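Long-range contacts in beta sliding clamp (Borrelia burgdorferi, PDB 6DJ8), which probably forms a ring-shaped head-to-tail homodimer around DNA and tethers DNA polymerases and other proteins to it, making replication processive: residues T13-T19 / K97-F103; V343-N347 / I387-L392; F308-L313 / Y335-D341. One frame throughout, in Å; residues are numbered along the deposited sequence.

In the fold
Followed from the N terminus, contact 1 comes first: 13-19 pairs with 97-103, closing a loop of 77 residues and joining neighbouring strands of one sheet in the N-terminal domain. The chain then runs through the central domain to the C-terminal domain. There contact 3 closes a short loop, setting the turn between strands 303-308 and 312-318 against 335-338, the edge strand of another sheet. Contact 2 begins directly afterwards, laying the C-terminal tail on strand 342-347. The three loops follow in series, none nested or crossed. Contacts 2 and 3 have centres about 17 Å apart; contact 1 lies across the centre of the chain, its centre about 57 Å from that of contact 2.

Contact 1. Residues T13-T19 / K97-F103; sequences TFFICET and KKIKIVF
Phe14 lies with one ring face under the end of the Lys100 side chain. CE of Lys100 makes a CH-pi contact, 4.0 Å from the Phe14 ring centroid and displaced toward the rim. NZ of Lys100 makes a cation-pi contact, 4.7 Å from that centroid and almost on the ring normal. The lysine gets there fully extended, its CG trans to the backbone N (chi1 -177°). Beneath these two, strands 14-18 and 98-103 run antiparallel as neighbours inside a five-stranded sheet of the N-terminal domain, with strand 72-73 along the far side of the first and strand 109-114 beyond the second. On the other face, where helix 83-92 covers the sheet, Phe15 and Ile101 lie side by side: CB of Ile101 rests over the phenyl face and its CD1 reaches Phe15 CZ at 3.4 Å. Next along, Cys17 SG packs on Ile99 CG1 at 3.7 Å. Paired amides bind the backbones, Ile101 N giving Phe15 O a nearly straight bond of 2.8 Å. Where strand gives way to helix 19-29, Thr19 N reaches Lys97 O at 3.0 Å from well above the carbonyl plane, and Thr19 OG1 turns to Tyr96 O.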
loop_
_atom_site.group_PDB
_atom_site.type_symbol
_atom_site.label_atom_id
_atom_site.label_comp_id
_atom_site.label_asym_id
_atom_site.label_seq_id
_atom_site.Cartn_x
_atom_site.Cartn_y
_atom_site.Cartn_z
ATOM N N THR A 13 22.763 -31.468 -13.788
ATOM C CA THR A 13 21.685 -31.381 -12.802
ATOM C C THR A 13 21.142 -29.955 -12.856
ATOM O O THR A 13 21.487 -29.103 -12.035
ATOM C CB THR A 13 22.170 -31.749 -11.402
ATOM O OG1 THR A 13 22.825 -33.017 -11.452
ATOM C CG2 THR A 13 20.974 -31.921 -10.475
ATOM N N PHE A 14 20.262 -29.705 -13.820
ATOM C CA PHE A 14 19.757 -28.362 -14.065
ATOM C C PHE A 14 18.417 -28.448 -14.779
ATOM O O PHE A 14 18.017 -29.503 -15.267
ATOM C CB PHE A 14 20.734 -27.552 -14.928
ATOM C CG PHE A 14 20.807 -28.037 -16.341
ATOM C CD1 PHE A 14 21.754 -28.981 -16.709
ATOM C CD2 PHE A 14 19.908 -27.587 -17.301
ATOM C CE1 PHE A 14 21.822 -29.448 -18.012
ATOM C CE2 PHE A 14 19.960 -28.064 -18.602
ATOM C CZ PHE A 14 20.918 -28.989 -18.958
ATOM N N PHE A 15 17.756 -27.300 -14.891
ATOM C CA PHE A 15 16.683 -27.187 -15.857
ATOM C C PHE A 15 16.658 -25.763 -16.389
ATOM O O PHE A 15 17.091 -24.824 -15.719
ATOM C CB PHE A 15 15.321 -27.580 -15.272
ATOM C CG PHE A 15 14.870 -26.718 -14.153
ATOM C CD1 PHE A 15 15.225 -27.023 -12.858
ATOM C CD2 PHE A 15 14.086 -25.604 -14.383
ATOM C CE1 PHE A 15 14.816 -26.232 -11.812
ATOM C CE2 PHE A 15 13.677 -24.819 -13.350
ATOM C CZ PHE A 15 14.051 -25.125 -12.056
ATOM N N ILE A 16 16.133 -25.626 -17.603
ATOM C CA ILE A 16 15.899 -24.344 -18.248
ATOM C C ILE A 16 14.398 -24.123 -18.274
ATOM O O ILE A 16 13.637 -25.034 -18.620
ATOM C CB ILE A 16 16.488 -24.323 -19.671
ATOM C CG1 ILE A 16 17.991 -24.675 -19.639
ATOM C CG2 ILE A 16 16.235 -22.971 -20.345
ATOM C CD1 ILE A 16 18.644 -24.718 -20.997
ATOM N N CYS A 17 13.971 -22.921 -17.908
ATOM C CA CYS A 17 12.552 -22.611 -17.876
ATOM C C CYS A 17 12.332 -21.192 -18.371
ATOM O O CYS A 17 13.266 -20.387 -18.491
ATOM C CB CYS A 17 11.975 -22.759 -16.472
ATOM S SG CYS A 17 12.708 -21.628 -15.304
ATOM N N GLU A 18 11.078 -20.896 -18.667
ATOM C CA GLU A 18 10.674 -19.533 -18.977
ATOM C C GLU A 18 10.567 -18.746 -17.674
ATOM O O GLU A 18 9.828 -19.134 -16.756
ATOM C CB GLU A 18 9.355 -19.540 -19.750
ATOM C CG GLU A 18 8.796 -18.175 -20.077
ATOM C CD GLU A 18 7.822 -18.220 -21.239
ATOM O OE1 GLU A 18 7.852 -19.211 -22.006
ATOM O OE2 GLU A 18 7.030 -17.265 -21.385
ATOM N N THR A 19 11.320 -17.648 -17.586
ATOM C CA THR A 19 11.407 -16.897 -16.337
ATOM C C THR A 19 10.040 -16.411 -15.873
ATOM O O THR A 19 9.686 -16.553 -14.696
ATOM C CB THR A 19 12.351 -15.712 -16.519
ATOM O OG1 THR A 19 13.609 -16.190 -17.024
ATOM C CG2 THR A 19 12.584 -15.022 -15.203
ATOM N N LYS A 97 14.451 -13.760 -20.714
ATOM C CA LYS A 97 13.285 -14.516 -21.159
ATOM C C LYS A 97 13.298 -15.935 -20.584
ATOM O O LYS A 97 12.256 -16.454 -20.167
ATOM C CB LYS A 97 13.244 -14.542 -22.689
ATOM C CG LYS A 97 12.151 -15.424 -23.260
ATOM C CD LYS A 97 10.917 -14.630 -23.669
ATOM C CE LYS A 97 9.709 -15.551 -23.870
ATOM N NZ LYS A 97 10.050 -16.730 -24.719
ATOM N N LYS A 98 14.477 -16.553 -20.514
ATOM C CA LYS A 98 14.669 -17.897 -19.986
ATOM C C LYS A 98 15.828 -17.904 -19.002
ATOM O O LYS A 98 16.819 -17.183 -19.185
ATOM C CB LYS A 98 14.982 -18.891 -21.113
ATOM C CG LYS A 98 13.894 -18.995 -22.157
ATOM C CD LYS A 98 14.156 -20.109 -23.156
ATOM C CE LYS A 98 12.933 -20.307 -24.050
ATOM N NZ LYS A 98 13.107 -21.396 -25.056
ATOM N N ILE A 99 15.739 -18.761 -17.983
ATOM C CA ILE A 99 16.859 -18.904 -17.056
ATOM C C ILE A 99 17.271 -20.367 -16.959
ATOM O O ILE A 99 16.470 -21.283 -17.175
ATOM C CB ILE A 99 16.543 -18.345 -15.654
ATOM C CG1 ILE A 99 15.195 -18.889 -15.147
ATOM C CG2 ILE A 99 16.521 -16.829 -15.669
ATOM C CD1 ILE A 99 14.966 -18.564 -13.694
ATOM N N LYS A 100 18.544 -20.578 -16.634
ATOM C CA LYS A 100 19.095 -21.899 -16.386
ATOM C C LYS A 100 19.310 -22.007 -14.884
ATOM O O LYS A 100 19.996 -21.167 -14.288
ATOM C CB LYS A 100 20.407 -22.103 -17.158
ATOM C CG LYS A 100 21.034 -23.497 -17.020
ATOM C CD LYS A 100 22.230 -23.680 -17.988
ATOM C CE LYS A 100 22.830 -25.086 -17.897
ATOM N NZ LYS A 100 24.100 -25.248 -18.685
ATOM N N ILE A 101 18.714 -23.021 -14.270
ATOM C CA ILE A 101 18.811 -23.226 -12.834
ATOM C C ILE A 101 19.608 -24.500 -12.612
ATOM O O ILE A 101 19.201 -25.573 -13.057
ATOM C CB ILE A 101 17.421 -23.300 -12.194
ATOM C CG1 ILE A 101 16.699 -21.953 -12.409
ATOM C CG2 ILE A 101 17.536 -23.665 -10.733
ATOM C CD1 ILE A 101 15.246 -21.900 -11.912
ATOM N N VAL A 102 20.743 -24.379 -11.930
ATOM C CA VAL A 102 21.683 -25.472 -11.726
ATOM C C VAL A 102 21.628 -25.848 -10.258
ATOM O O VAL A 102 21.664 -24.971 -9.390
ATOM C CB VAL A 102 23.115 -25.070 -12.130
ATOM C CG1 VAL A 102 24.085 -26.221 -11.866
ATOM C CG2 VAL A 102 23.165 -24.645 -13.586
ATOM N N PHE A 103 21.518 -27.139 -9.971
ATOM C CA PHE A 103 21.508 -27.591 -8.589
ATOM C C PHE A 103 22.905 -28.076 -8.249
ATOM O O PHE A 103 23.409 -29.016 -8.871
ATOM C CB PHE A 103 20.471 -28.685 -8.340
ATOM C CG PHE A 103 20.472 -29.207 -6.928
ATOM C CD1 PHE A 103 20.634 -28.343 -5.860
ATOM C CD2 PHE A 103 20.246 -30.547 -6.663
ATOM C CE1 PHE A 103 20.623 -28.802 -4.561
ATOM C CE2 PHE A 103 20.226 -31.017 -5.361
ATOM C CZ PHE A 103 20.412 -30.144 -4.308
#

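Contact 2. Residues V343-N347 / I387-L392; sequences VMAIN and IMPMSL
Ala345 is wedged between Met390 and Leu392, and these three residues bury the most surface here. The methyl of Ala345 points straight at the tail: its CB lies 4.0 Å from Met390 CB and 3.8 Å from Leu392 CD1. Leu392 spans two residues of the strand with its two branches: CD1 rests on Ala345 and CD2 touches Val343 CG1 at 3.6 Å, the leucine and valine side chains meeting at about a right angle. The leucine carbonyl is held by Lys303 from the adjacent strand.

Met390 touches the strand at both ends, through one hydrogen bond and through its sulfur. Its amide N donates to Ala345 O at 2.7 Å, a bent bond that arrives 46° out of the carbonyl plane. With CG set next to the backbone N (chi1 -65°), the thioether then runs along the strand until SD comes within 3.6 Å of Asn347 N. That amide has a polar partner of its own, a water that takes its N-H and donates to Met388 O, so the two backbones are also joined through solvent. Just upstream, Ile346 CD1 meets Ile387 CG2 at 3.6 Å, an apolar contact between strand 342-347 and the end of strand 383-387, which belong to different sheets.

The tail also meets the bound peptide natural product: backbone hydrogen bonds link Ser391 to it, while Met388 and Met390 pack against it. A C-terminal tail laid over strand 342-347 in this way is consistent with one wall of the protein-binding pocket known in bacterial relatives, where polymerases and other partners dock.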
loop_
_atom_site.group_PDB
_atom_site.type_symbol
_atom_site.label_atom_id
_atom_site.label_comp_id
_atom_site.label_asym_id
_atom_site.label_seq_id
_atom_site.Cartn_x
_atom_site.Cartn_y
_atom_site.Cartn_z
ATOM N N VAL A 343 -36.853 0.914 11.586
ATOM C CA VAL A 343 -35.526 1.381 11.952
ATOM C C VAL A 343 -34.750 0.184 12.474
ATOM O O VAL A 343 -35.269 -0.591 13.284
ATOM C CB VAL A 343 -35.581 2.497 13.010
ATOM C CG1 VAL A 343 -34.175 3.014 13.286
ATOM C CG2 VAL A 343 -36.505 3.627 12.566
ATOM N N MET A 344 -33.530 0.023 11.981
ATOM C CA MET A 344 -32.705 -1.121 12.423
ATOM C C MET A 344 -31.224 -0.769 12.344
ATOM O O MET A 344 -30.857 0.097 11.590
ATOM C CB MET A 344 -32.941 -2.318 11.511
ATOM C CG MET A 344 -32.521 -2.024 10.118
ATOM S SD MET A 344 -32.550 -3.444 9.083
ATOM C CE MET A 344 -34.302 -3.783 9.074
ATOM N N ALA A 345 -30.436 -1.448 13.154
ATOM C CA ALA A 345 -28.996 -1.298 13.142
ATOM C C ALA A 345 -28.382 -2.516 12.471
ATOM O O ALA A 345 -28.866 -3.645 12.643
ATOM C CB ALA A 345 -28.446 -1.138 14.564
ATOM N N ILE A 346 -27.308 -2.283 11.716
ATOM C CA ILE A 346 -26.630 -3.336 10.970
ATOM C C ILE A 346 -25.140 -3.043 10.971
ATOM O O ILE A 346 -24.718 -1.887 11.050
ATOM C CB ILE A 346 -27.152 -3.449 9.526
ATOM C CG1 ILE A 346 -26.648 -4.733 8.876
ATOM C CG2 ILE A 346 -26.734 -2.253 8.703
ATOM C CD1 ILE A 346 -27.239 -4.987 7.509
ATOM N N ASN A 347 -24.345 -4.109 10.931
ATOM C CA ASN A 347 -22.890 -4.002 10.806
ATOM C C ASN A 347 -22.543 -3.515 9.407
ATOM O O ASN A 347 -22.738 -4.236 8.421
ATOM C CB ASN A 347 -22.274 -5.370 11.085
ATOM C CG ASN A 347 -20.752 -5.356 11.035
ATOM O OD1 ASN A 347 -20.156 -4.843 10.096
ATOM N ND2 ASN A 347 -20.127 -5.959 12.040
ATOM N N ILE A 387 -28.139 -11.181 6.775
ATOM C CA ILE A 387 -27.394 -10.434 7.774
ATOM C C ILE A 387 -28.302 -10.234 8.975
ATOM O O ILE A 387 -29.395 -9.667 8.844
ATOM C CB ILE A 387 -26.903 -9.077 7.235
ATOM C CG1 ILE A 387 -26.037 -9.279 5.990
ATOM C CG2 ILE A 387 -26.134 -8.334 8.316
ATOM C CD1 ILE A 387 -25.684 -7.987 5.259
ATOM N N MET A 388 -27.857 -10.692 10.135
ATOM C CA MET A 388 -28.631 -10.464 11.348
ATOM C C MET A 388 -28.471 -9.006 11.771
ATOM O O MET A 388 -27.350 -8.477 11.757
ATOM C CB MET A 388 -28.195 -11.413 12.468
ATOM C CG MET A 388 -29.161 -11.472 13.651
ATOM S SD MET A 388 -30.783 -12.167 13.244
ATOM C CE MET A 388 -31.623 -12.145 14.836
ATOM N N PRO A 389 -29.553 -8.314 12.101
ATOM C CA PRO A 389 -29.419 -6.938 12.577
ATOM C C PRO A 389 -28.743 -6.900 13.935
ATOM O O PRO A 389 -28.752 -7.869 14.696
ATOM C CB PRO A 389 -30.866 -6.428 12.661
ATOM C CG PRO A 389 -31.692 -7.664 12.852
ATOM C CD PRO A 389 -30.974 -8.703 12.023
ATOM N N MET A 390 -28.151 -5.749 14.225
ATOM C CA MET A 390 -27.635 -5.461 15.552
ATOM C C MET A 390 -28.740 -4.863 16.420
ATOM O O MET A 390 -29.698 -4.275 15.913
ATOM C CB MET A 390 -26.456 -4.485 15.455
ATOM C CG MET A 390 -25.249 -5.067 14.733
ATOM S SD MET A 390 -23.932 -3.858 14.479
ATOM C CE MET A 390 -23.572 -3.391 16.170
ATOM N N SER A 391 -28.629 -5.034 17.736
ATOM C CA SER A 391 -29.630 -4.498 18.694
ATOM C C SER A 391 -29.628 -2.983 18.611
ATOM O O SER A 391 -28.587 -2.386 18.777
ATOM C CB SER A 391 -29.360 -4.936 20.074
ATOM O OG SER A 391 -29.406 -6.337 20.147
ATOM N N LEU A 392 -30.798 -2.401 18.450
ATOM C CA LEU A 392 -30.864 -0.974 18.175
ATOM C C LEU A 392 -30.613 -0.151 19.437
ATOM O O LEU A 392 -29.772 0.758 19.433
ATOM C CB LEU A 392 -32.198 -0.612 17.529
ATOM C CG LEU A 392 -32.289 0.799 16.957
ATOM C CD1 LEU A 392 -31.021 1.178 16.219
ATOM C CD2 LEU A 392 -33.483 0.863 16.028
HETATM O O HOH W 1 -25.232 -6.829 11.639
#

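Contact 3. Residues F308-L313 / Y335-D341; sequences FSELQL and YLYDGAD
Tyr335 projects from its strand into the hairpin turn of 308-313, its CG trans to the backbone N (chi1 167°), and its hydroxyl donates to Ser309 O at 2.6 Å, the carbonyl oxygen lying at the ring edge and in its plane. Over one face sits the backbone: Leu313 N is 3.6 Å above the plane of the Tyr335 ring, near its centre, and Leu313 CB closes on CE1 of the same ring at 3.4 Å. Tyr337 makes the second half of this tight part. Phe308 CB rests over its face, 4.0 Å from the centroid of the Tyr337 ring, while the planes of the Phe308 and Tyr337 rings are inclined at 34°. On the opposite face lies Gly339 N, and the Tyr337 hydroxyl bonds to Ala340 O at 2.9 Å, fixing the ring.

Away from the rings the contact slackens toward solvent: Glu310 and Leu311, exposed at the tip of the turn, point away, and exposed Asp341 only brushes Ser309, OD1 to CB 3.9 Å. Strand 335-338 edges a sheet beside strand 278-283, whose Val282 and Ser280 back the two tyrosines. Phe308 reaches inward to Phe367 of strand 362-367, and Gln312, beside strand 325-331, packs on Tyr123 of the second subunit.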
loop_
_atom_site.group_PDB
_atom_site.type_symbol
_atom_site.label_atom_id
_atom_site.label_comp_id
_atom_site.label_asym_id
_atom_site.label_seq_id
_atom_site.Cartn_x
_atom_site.Cartn_y
_atom_site.Cartn_z
ATOM N N PHE A 308 -35.962 2.592 6.878
ATOM C CA PHE A 308 -36.725 2.342 5.662
ATOM C C PHE A 308 -38.084 3.026 5.777
ATOM O O PHE A 308 -38.849 2.741 6.706
ATOM C CB PHE A 308 -36.947 0.847 5.432
ATOM C CG PHE A 308 -35.724 0.088 5.005
ATOM C CD1 PHE A 308 -34.831 -0.395 5.934
ATOM C CD2 PHE A 308 -35.500 -0.181 3.667
ATOM C CE1 PHE A 308 -33.731 -1.110 5.530
ATOM C CE2 PHE A 308 -34.418 -0.900 3.269
ATOM C CZ PHE A 308 -33.527 -1.358 4.196
ATOM N N SER A 309 -38.385 3.903 4.825
ATOM C CA SER A 309 -39.709 4.484 4.659
ATOM C C SER A 309 -40.062 4.408 3.181
ATOM O O SER A 309 -39.232 4.046 2.345
ATOM C CB SER A 309 -39.764 5.932 5.168
ATOM O OG SER A 309 -38.926 6.768 4.386
ATOM N N GLU A 310 -41.311 4.738 2.857
ATOM C CA GLU A 310 -41.752 4.640 1.469
ATOM C C GLU A 310 -40.977 5.596 0.566
ATOM O O GLU A 310 -40.663 5.261 -0.582
ATOM C CB GLU A 310 -43.253 4.889 1.375
ATOM C CG GLU A 310 -43.818 4.926 -0.042
ATOM C CD GLU A 310 -45.350 4.812 -0.041
ATOM O OE1 GLU A 310 -45.922 4.592 1.054
ATOM O OE2 GLU A 310 -45.975 4.920 -1.125
ATOM N N LEU A 311 -40.661 6.792 1.053
ATOM C CA LEU A 311 -40.013 7.758 0.178
ATOM C C LEU A 311 -38.495 7.675 0.183
ATOM O O LEU A 311 -37.868 8.152 -0.770
ATOM C CB LEU A 311 -40.434 9.187 0.541
ATOM C CG LEU A 311 -41.908 9.508 0.296
ATOM C CD1 LEU A 311 -42.143 10.993 0.475
ATOM C CD2 LEU A 311 -42.367 9.032 -1.082
ATOM N N GLN A 312 -37.882 7.106 1.218
ATOM C CA GLN A 312 -36.430 7.147 1.264
ATOM C C GLN A 312 -35.903 6.056 2.178
ATOM O O GLN A 312 -36.605 5.566 3.069
ATOM C CB GLN A 312 -35.925 8.490 1.787
ATOM C CG GLN A 312 -36.128 8.592 3.282
ATOM C CD GLN A 312 -36.915 9.791 3.692
ATOM O OE1 GLN A 312 -37.347 10.577 2.854
ATOM N NE2 GLN A 312 -37.141 9.925 4.992
ATOM N N LEU A 313 -34.628 5.743 1.981
ATOM C CA LEU A 313 -33.834 4.969 2.915
ATOM C C LEU A 313 -32.864 5.935 3.580
ATOM O O LEU A 313 -32.143 6.662 2.889
ATOM C CB LEU A 313 -33.051 3.869 2.196
ATOM C CG LEU A 313 -31.960 3.158 2.994
ATOM C CD1 LEU A 313 -32.542 2.424 4.190
ATOM C CD2 LEU A 313 -31.129 2.205 2.103
ATOM N N TYR A 335 -34.533 4.156 -5.183
ATOM C CA TYR A 335 -35.022 3.418 -4.026
ATOM C C TYR A 335 -36.530 3.241 -4.116
ATOM O O TYR A 335 -37.258 4.216 -4.319
ATOM C CB TYR A 335 -34.642 4.162 -2.738
ATOM C CG TYR A 335 -35.328 3.682 -1.484
ATOM C CD1 TYR A 335 -34.789 2.644 -0.726
ATOM C CD2 TYR A 335 -36.492 4.287 -1.034
ATOM C CE1 TYR A 335 -35.405 2.214 0.437
ATOM C CE2 TYR A 335 -37.119 3.863 0.116
ATOM C CZ TYR A 335 -36.577 2.827 0.851
ATOM O OH TYR A 335 -37.213 2.407 2.004
ATOM N N LEU A 336 -36.991 2.006 -3.947
ATOM C CA LEU A 336 -38.411 1.676 -3.886
ATOM C C LEU A 336 -38.622 0.824 -2.645
ATOM O O LEU A 336 -37.770 -0.004 -2.303
ATOM C CB LEU A 336 -38.900 0.909 -5.132
ATOM C CG LEU A 336 -38.884 1.561 -6.521
ATOM C CD1 LEU A 336 -37.469 1.744 -7.067
ATOM C CD2 LEU A 336 -39.718 0.750 -7.496
ATOM N N TYR A 337 -39.740 1.041 -1.961
ATOM C CA TYR A 337 -40.010 0.342 -0.713
ATOM C C TYR A 337 -41.493 0.064 -0.552
ATOM O O TYR A 337 -42.320 0.948 -0.782
ATOM C CB TYR A 337 -39.580 1.146 0.492
ATOM C CG TYR A 337 -39.756 0.414 1.794
ATOM C CD1 TYR A 337 -39.047 -0.755 2.046
ATOM C CD2 TYR A 337 -40.609 0.901 2.784
ATOM C CE1 TYR A 337 -39.170 -1.419 3.236
ATOM C CE2 TYR A 337 -40.742 0.237 3.991
ATOM C CZ TYR A 337 -40.002 -0.924 4.208
ATOM O OH TYR A 337 -40.101 -1.605 5.394
ATOM N N ASP A 338 -41.810 -1.154 -0.123
ATOM C CA ASP A 338 -43.179 -1.552 0.200
ATOM C C ASP A 338 -43.157 -2.200 1.585
ATOM O O ASP A 338 -42.720 -3.347 1.724
ATOM C CB ASP A 338 -43.721 -2.493 -0.861
ATOM C CG ASP A 338 -45.181 -2.830 -0.651
ATOM O OD1 ASP A 338 -45.548 -3.332 0.432
ATOM O OD2 ASP A 338 -45.966 -2.562 -1.581
ATOM N N GLY A 339 -43.582 -1.467 2.608
ATOM C CA GLY A 339 -43.531 -1.997 3.956
ATOM C C GLY A 339 -43.827 -0.921 4.982
ATOM O O GLY A 339 -44.175 0.210 4.640
ATOM N N ALA A 340 -43.657 -1.295 6.249
ATOM C CA ALA A 340 -43.893 -0.397 7.369
ATOM C C ALA A 340 -42.639 0.422 7.662
ATOM O O ALA A 340 -41.551 0.110 7.193
ATOM C CB ALA A 340 -44.293 -1.184 8.615
ATOM N N ASP A 341 -42.807 1.497 8.426
ATOM C CA ASP A 341 -41.649 2.274 8.863
ATOM C C ASP A 341 -40.792 1.425 9.793
ATOM O O ASP A 341 -41.265 0.970 10.838
ATOM C CB ASP A 341 -42.088 3.561 9.555
ATOM C CG ASP A 341 -42.542 4.617 8.572
ATOM O OD1 ASP A 341 -42.549 4.327 7.357
ATOM O OD2 ASP A 341 -42.883 5.737 9.009
#